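Local coordinates for MMS19 nucleotide excision repair protein homolog (Mus musculus, PDB 6TBL) that probably serves as a key component of the cytosolic iron-sulfur protein assembly complex, which mediates insertion of iron-sulfur clusters into apoproteins of DNA metabolism and genomic integrity, at residues Leu12-Leu17 with Asp48-Lys53; Ser27-Leu32 with Thr52-Leu57. One frame throughout, in Å; residues are numbered along the deposited sequence.

Interaction 1 (Leu12-Leu17 with Asp48-Lys53)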
loop_
_atom_site.group_PDB
_atom_site.type_symbol
_atom_site.label_atom_id
_atom_site.label_comp_id
_atom_site.label_asym_id
_atom_site.label_seq_id
_atom_site.Cartn_x
_atom_site.Cartn_y
_atom_site.Cartn_z
ATOM N N LEU A 12 -39.791 -19.631 1.775
ATOM C CA LEU A 12 -39.776 -19.901 3.207
ATOM C C LEU A 12 -38.361 -20.169 3.701
ATOM O O LEU A 12 -38.011 -19.794 4.826
ATOM C CB LEU A 12 -40.693 -21.076 3.531
ATOM C CG LEU A 12 -42.152 -20.858 3.133
ATOM C CD1 LEU A 12 -42.994 -22.071 3.470
ATOM C CD2 LEU A 12 -42.706 -19.614 3.806
ATOM N N LEU A 13 -37.536 -20.824 2.879
ATOM C CA LEU A 13 -36.134 -21.007 3.239
ATOM C C LEU A 13 -35.407 -19.671 3.299
ATOM O O LEU A 13 -34.591 -19.437 4.198
ATOM C CB LEU A 13 -35.448 -21.936 2.239
ATOM C CG LEU A 13 -35.821 -23.416 2.291
ATOM C CD1 LEU A 13 -35.150 -24.169 1.153
ATOM C CD2 LEU A 13 -35.429 -24.012 3.631
ATOM N N LEU A 14 -35.690 -18.782 2.346
ATOM C CA LEU A 14 -35.051 -17.472 2.348
ATOM C C LEU A 14 -35.504 -16.643 3.542
ATOM O O LEU A 14 -34.682 -16.008 4.212
ATOM C CB LEU A 14 -35.348 -16.746 1.037
ATOM C CG LEU A 14 -34.785 -17.411 -0.218
ATOM C CD1 LEU A 14 -35.196 -16.646 -1.461
ATOM C CD2 LEU A 14 -33.274 -17.529 -0.131
ATOM N N GLU A 15 -36.806 -16.643 3.829
ATOM C CA GLU A 15 -37.313 -15.899 4.975
ATOM C C GLU A 15 -36.865 -16.499 6.300
ATOM O O GLU A 15 -36.845 -15.790 7.310
ATOM C CB GLU A 15 -38.840 -15.826 4.918
ATOM C CG GLU A 15 -39.360 -14.846 3.884
ATOM C CD GLU A 15 -38.957 -13.418 4.194
ATOM O OE1 GLU A 15 -39.045 -13.021 5.376
ATOM O OE2 GLU A 15 -38.545 -12.695 3.261
ATOM N N ALA A 16 -36.505 -17.783 6.319
ATOM C CA ALA A 16 -35.997 -18.389 7.543
ATOM C C ALA A 16 -34.624 -17.853 7.924
ATOM O O ALA A 16 -34.236 -17.954 9.093
ATOM C CB ALA A 16 -35.942 -19.909 7.399
ATOM N N LEU A 17 -33.883 -17.286 6.969
ATOM C CA LEU A 17 -32.581 -16.708 7.276
ATOM C C LEU A 17 -32.690 -15.490 8.183
ATOM O O LEU A 17 -31.718 -15.153 8.868
ATOM C CB LEU A 17 -31.856 -16.327 5.986
ATOM C CG LEU A 17 -31.506 -17.483 5.049
ATOM C CD1 LEU A 17 -31.032 -16.958 3.710
ATOM C CD2 LEU A 17 -30.447 -18.368 5.677
ATOM N N ASP A 48 -28.783 -11.481 -4.253
ATOM C CA ASP A 48 -28.673 -10.311 -3.388
ATOM C C ASP A 48 -29.110 -10.628 -1.966
ATOM O O ASP A 48 -28.432 -10.251 -1.002
ATOM C CB ASP A 48 -29.492 -9.154 -3.954
ATOM C CG ASP A 48 -29.146 -7.832 -3.302
ATOM O OD1 ASP A 48 -28.167 -7.188 -3.741
ATOM O OD2 ASP A 48 -29.842 -7.444 -2.339
ATOM N N THR A 49 -30.234 -11.331 -1.810
ATOM C CA THR A 49 -30.681 -11.693 -0.471
ATOM C C THR A 49 -29.873 -12.853 0.105
ATOM O O THR A 49 -29.741 -12.959 1.330
ATOM C CB THR A 49 -32.177 -12.023 -0.484
ATOM O OG1 THR A 49 -32.618 -12.321 0.846
ATOM C CG2 THR A 49 -32.467 -13.206 -1.391
ATOM N N LEU A 50 -29.319 -13.719 -0.747
ATOM C CA LEU A 50 -28.445 -14.778 -0.252
ATOM C C LEU A 50 -27.151 -14.196 0.305
ATOM O O LEU A 50 -26.741 -14.526 1.424
ATOM C CB LEU A 50 -28.152 -15.790 -1.362
ATOM C CG LEU A 50 -29.294 -16.731 -1.761
ATOM C CD1 LEU A 50 -28.957 -17.493 -3.038
ATOM C CD2 LEU A 50 -29.647 -17.695 -0.635
ATOM N N VAL A 51 -26.501 -13.320 -0.463
ATOM C CA VAL A 51 -25.261 -12.695 -0.008
ATOM C C VAL A 51 -25.504 -11.902 1.269
ATOM O O VAL A 51 -24.740 -12.001 2.238
ATOM C CB VAL A 51 -24.668 -11.807 -1.118
ATOM C CG1 VAL A 51 -23.517 -10.981 -0.578
ATOM C CG2 VAL A 51 -24.208 -12.656 -2.286
ATOM N N THR A 52 -26.578 -11.111 1.293
ATOM C CA THR A 52 -26.852 -10.260 2.445
ATOM C C THR A 52 -27.038 -11.084 3.713
ATOM O O THR A 52 -26.363 -10.852 4.724
ATOM C CB THR A 52 -28.091 -9.403 2.178
ATOM O OG1 THR A 52 -27.968 -8.768 0.901
ATOM C CG2 THR A 52 -28.243 -8.338 3.251
ATOM N N LYS A 53 -27.943 -12.066 3.671
ATOM C CA LYS A 53 -28.297 -12.802 4.882
ATOM C C LYS A 53 -27.172 -13.724 5.334
ATOM O O LYS A 53 -26.949 -13.888 6.539
ATOM C CB LYS A 53 -29.585 -13.590 4.659
ATOM C CG LYS A 53 -30.823 -12.720 4.624
ATOM C CD LYS A 53 -30.900 -11.858 5.873
ATOM C CE LYS A 53 -32.029 -10.849 5.784
ATOM N NZ LYS A 53 -32.041 -9.950 6.968
#

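Interaction 2 (Ser27-Leu32 with Thr52-Leu57)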
loop_
_atom_site.group_PDB
_atom_site.type_symbol
_atom_site.label_atom_id
_atom_site.label_comp_id
_atom_site.label_asym_id
_atom_site.label_seq_id
_atom_site.Cartn_x
_atom_site.Cartn_y
_atom_site.Cartn_z
ATOM N N SER A 27 -31.160 -24.779 10.572
ATOM C CA SER A 27 -32.039 -25.664 9.814
ATOM C C SER A 27 -32.112 -25.249 8.349
ATOM O O SER A 27 -31.913 -26.075 7.450
ATOM C CB SER A 27 -33.432 -25.678 10.444
ATOM O OG SER A 27 -34.312 -26.520 9.722
ATOM N N THR A 28 -32.390 -23.970 8.086
ATOM C CA THR A 28 -32.520 -23.534 6.699
ATOM C C THR A 28 -31.176 -23.531 5.978
ATOM O O THR A 28 -31.125 -23.793 4.772
ATOM C CB THR A 28 -33.172 -22.151 6.633
ATOM O OG1 THR A 28 -33.239 -21.714 5.270
ATOM C CG2 THR A 28 -32.383 -21.138 7.447
ATOM N N LEU A 29 -30.083 -23.255 6.696
ATOM C CA LEU A 29 -28.768 -23.249 6.061
ATOM C C LEU A 29 -28.375 -24.641 5.583
ATOM O O LEU A 29 -27.711 -24.781 4.549
ATOM C CB LEU A 29 -27.718 -22.696 7.024
ATOM C CG LEU A 29 -27.719 -21.184 7.253
ATOM C CD1 LEU A 29 -26.838 -20.822 8.437
ATOM C CD2 LEU A 29 -27.256 -20.455 6.000
ATOM N N SER A 30 -28.773 -25.684 6.316
ATOM C CA SER A 30 -28.469 -27.043 5.884
ATOM C C SER A 30 -29.236 -27.432 4.627
ATOM O O SER A 30 -28.843 -28.383 3.945
ATOM C CB SER A 30 -28.770 -28.037 7.005
ATOM O OG SER A 30 -30.161 -28.101 7.269
ATOM N N CYS A 31 -30.321 -26.726 4.313
ATOM C CA CYS A 31 -31.052 -26.951 3.074
ATOM C C CYS A 31 -30.524 -26.105 1.927
ATOM O O CYS A 31 -30.553 -26.547 0.772
ATOM C CB CYS A 31 -32.539 -26.649 3.271
ATOM S SG CYS A 31 -33.362 -27.729 4.432
ATOM N N LEU A 32 -30.040 -24.900 2.224
ATOM C CA LEU A 32 -29.645 -23.967 1.176
ATOM C C LEU A 32 -28.330 -24.367 0.518
ATOM O O LEU A 32 -28.168 -24.197 -0.694
ATOM C CB LEU A 32 -29.552 -22.556 1.754
ATOM C CG LEU A 32 -30.898 -21.930 2.114
ATOM C CD1 LEU A 32 -30.705 -20.642 2.892
ATOM C CD2 LEU A 32 -31.716 -21.681 0.855
ATOM N N THR A 52 -26.578 -11.111 1.293
ATOM C CA THR A 52 -26.852 -10.260 2.445
ATOM C C THR A 52 -27.038 -11.084 3.713
ATOM O O THR A 52 -26.363 -10.852 4.724
ATOM C CB THR A 52 -28.091 -9.403 2.178
ATOM O OG1 THR A 52 -27.968 -8.768 0.901
ATOM C CG2 THR A 52 -28.243 -8.338 3.251
ATOM N N LYS A 53 -27.943 -12.066 3.671
ATOM C CA LYS A 53 -28.297 -12.802 4.882
ATOM C C LYS A 53 -27.172 -13.724 5.334
ATOM O O LYS A 53 -26.949 -13.888 6.539
ATOM C CB LYS A 53 -29.585 -13.590 4.659
ATOM C CG LYS A 53 -30.823 -12.720 4.624
ATOM C CD LYS A 53 -30.900 -11.858 5.873
ATOM C CE LYS A 53 -32.029 -10.849 5.784
ATOM N NZ LYS A 53 -32.041 -9.950 6.968
ATOM N N PHE A 54 -26.459 -14.341 4.388
ATOM C CA PHE A 54 -25.335 -15.195 4.763
ATOM C C PHE A 54 -24.273 -14.405 5.517
ATOM O O PHE A 54 -23.720 -14.887 6.512
ATOM C CB PHE A 54 -24.729 -15.856 3.524
ATOM C CG PHE A 54 -25.589 -16.930 2.917
ATOM C CD1 PHE A 54 -26.685 -17.434 3.599
ATOM C CD2 PHE A 54 -25.290 -17.444 1.666
ATOM C CE1 PHE A 54 -27.471 -18.423 3.036
ATOM C CE2 PHE A 54 -26.074 -18.432 1.099
ATOM C CZ PHE A 54 -27.163 -18.924 1.785
ATOM N N LEU A 55 -23.982 -13.183 5.061
ATOM C CA LEU A 55 -22.986 -12.361 5.741
ATOM C C LEU A 55 -23.441 -11.988 7.146
ATOM O O LEU A 55 -22.640 -12.003 8.088
ATOM C CB LEU A 55 -22.686 -11.110 4.918
ATOM C CG LEU A 55 -21.955 -11.329 3.593
ATOM C CD1 LEU A 55 -21.841 -10.026 2.818
ATOM C CD2 LEU A 55 -20.581 -11.937 3.835
ATOM N N ASN A 56 -24.723 -11.650 7.310
ATOM C CA ASN A 56 -25.233 -11.340 8.642
ATOM C C ASN A 56 -25.111 -12.540 9.570
ATOM O O ASN A 56 -24.705 -12.399 10.730
ATOM C CB ASN A 56 -26.688 -10.879 8.557
ATOM C CG ASN A 56 -26.833 -9.544 7.864
ATOM O OD1 ASN A 56 -26.669 -8.491 8.481
ATOM N ND2 ASN A 56 -27.139 -9.578 6.573
ATOM N N LEU A 57 -25.445 -13.731 9.074
ATOM C CA LEU A 57 -25.378 -14.929 9.901
ATOM C C LEU A 57 -23.947 -15.330 10.226
ATOM O O LEU A 57 -23.728 -16.059 11.200
ATOM C CB LEU A 57 -26.105 -16.081 9.210
ATOM C CG LEU A 57 -27.611 -15.888 9.032
ATOM C CD1 LEU A 57 -28.190 -17.013 8.198
ATOM C CD2 LEU A 57 -28.301 -15.805 10.385
#

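Interaction 1 (Leu12-Leu17 with Asp48-Lys53)
L14 meets L50 methyl to methyl: CD2 of L14 lies 3.7 Å from CD2 of L50, and the two leucine side chains cross at a slant. Neither side chain sets out straight at the other segment. In L14 the methyl comes close because CG sits anti to the carbonyl carbon (chi1 -64°), and the branch at CG then reaches across. The other branch of L14 makes a looser approach, with CD1 4.4 Å from CG2 of the partly exposed T49. H46 touches L14, and L76 of helix 63-76 packs against L50. In this C-terminal, all-helical part of the protein, 12-17 belongs to one HEAT repeat and 48-53 to the next, so the leucine pair is a join between consecutive repeats. Three residues further along, the backbones draw closer, the CA atoms of L17 and K53 being 6.3 Å apart. L17 points toward helix 47-57, and its CD1 rests 3.8 Å from CB of K53. CB of L17 also lies 3.8 Å from CB of K53, with CG of the lysine slightly farther off. Here lysine acts as a hydrocarbon: CB and CG lie against L17, then the chain bends at chi2 (-54°) and carries the ammonium group away from the segment it has just touched. The same lysine side chain touches S18. L17 itself is buried, with T28 and L32 of helix 22-38 and F54 and L57 of helix 47-57 also packed against it.

Interaction 2 (Ser27-Leu32 with Thr52-Leu57)
L29 overlaps the phenyl ring of F54, its CD2 methyl lying 3.6 Å from CE1 of F54, with the adjoining CD1 the next nearest ring atom. The approach is oblique, and the leucine and the phenylalanine lie alongside one another, pointing opposite ways. L32, one helical turn later, meets the ring differently: its CD1 comes up to the edge, close to the ring plane, 3.9 Å from CE1 of F54. Both methyls have CE1 as their nearest ring atom, but only that of L32 lies at the edge. With CG of F54 anti to the carbonyl carbon (chi1 -72°), the ring swings toward helix 22-38 although the side chain does not set out in that direction. The second branch of L29 extends the contact, CD1 standing 4.0 Å from CD1 of L57, which lies three residues after F54 on the same face of helix 47-57. This is packing between helices of adjacent HEAT repeats, in which 27-32 and 52-57 run at 130° to each other. Their axes come no nearer than 12.8 Å, a separation spanned by leucine and phenylalanine side chains. Helix 63-76 adds to the packing, A68 and C72 touching L29, and C72 and M73 touching F54. An alanine in place of F54 would probably leave a gap between these two leucines and helix 47-57, and take from both methyls the aromatic carbon they rest on. No hydrogen bond or charge pair crosses between the two segments; the four touching residues are all buried and apolar, which implies that cohesion here comes from exclusion of water and from the fit of methyl groups against ring and methyl.

Both interactions hold helix 47-57 against the preceding HEAT repeat, interaction 1 through segment 12-17, interaction 2 through helix 22-38. Their centres are about 6 Å apart, and L17 connects them: its CD2 lies 3.6 Å from CD1 of L32 and equally close to CD1 of L57. A probable hydrogen bond from T28 OG1 to L13 O ties the two helices of the earlier repeat together. Interaction 2 is core, wholly apolar and built round an aromatic ring. Interaction 1 is only partly buried, and there a threonine methyl and the aliphatic base of a lysine accompany the leucines.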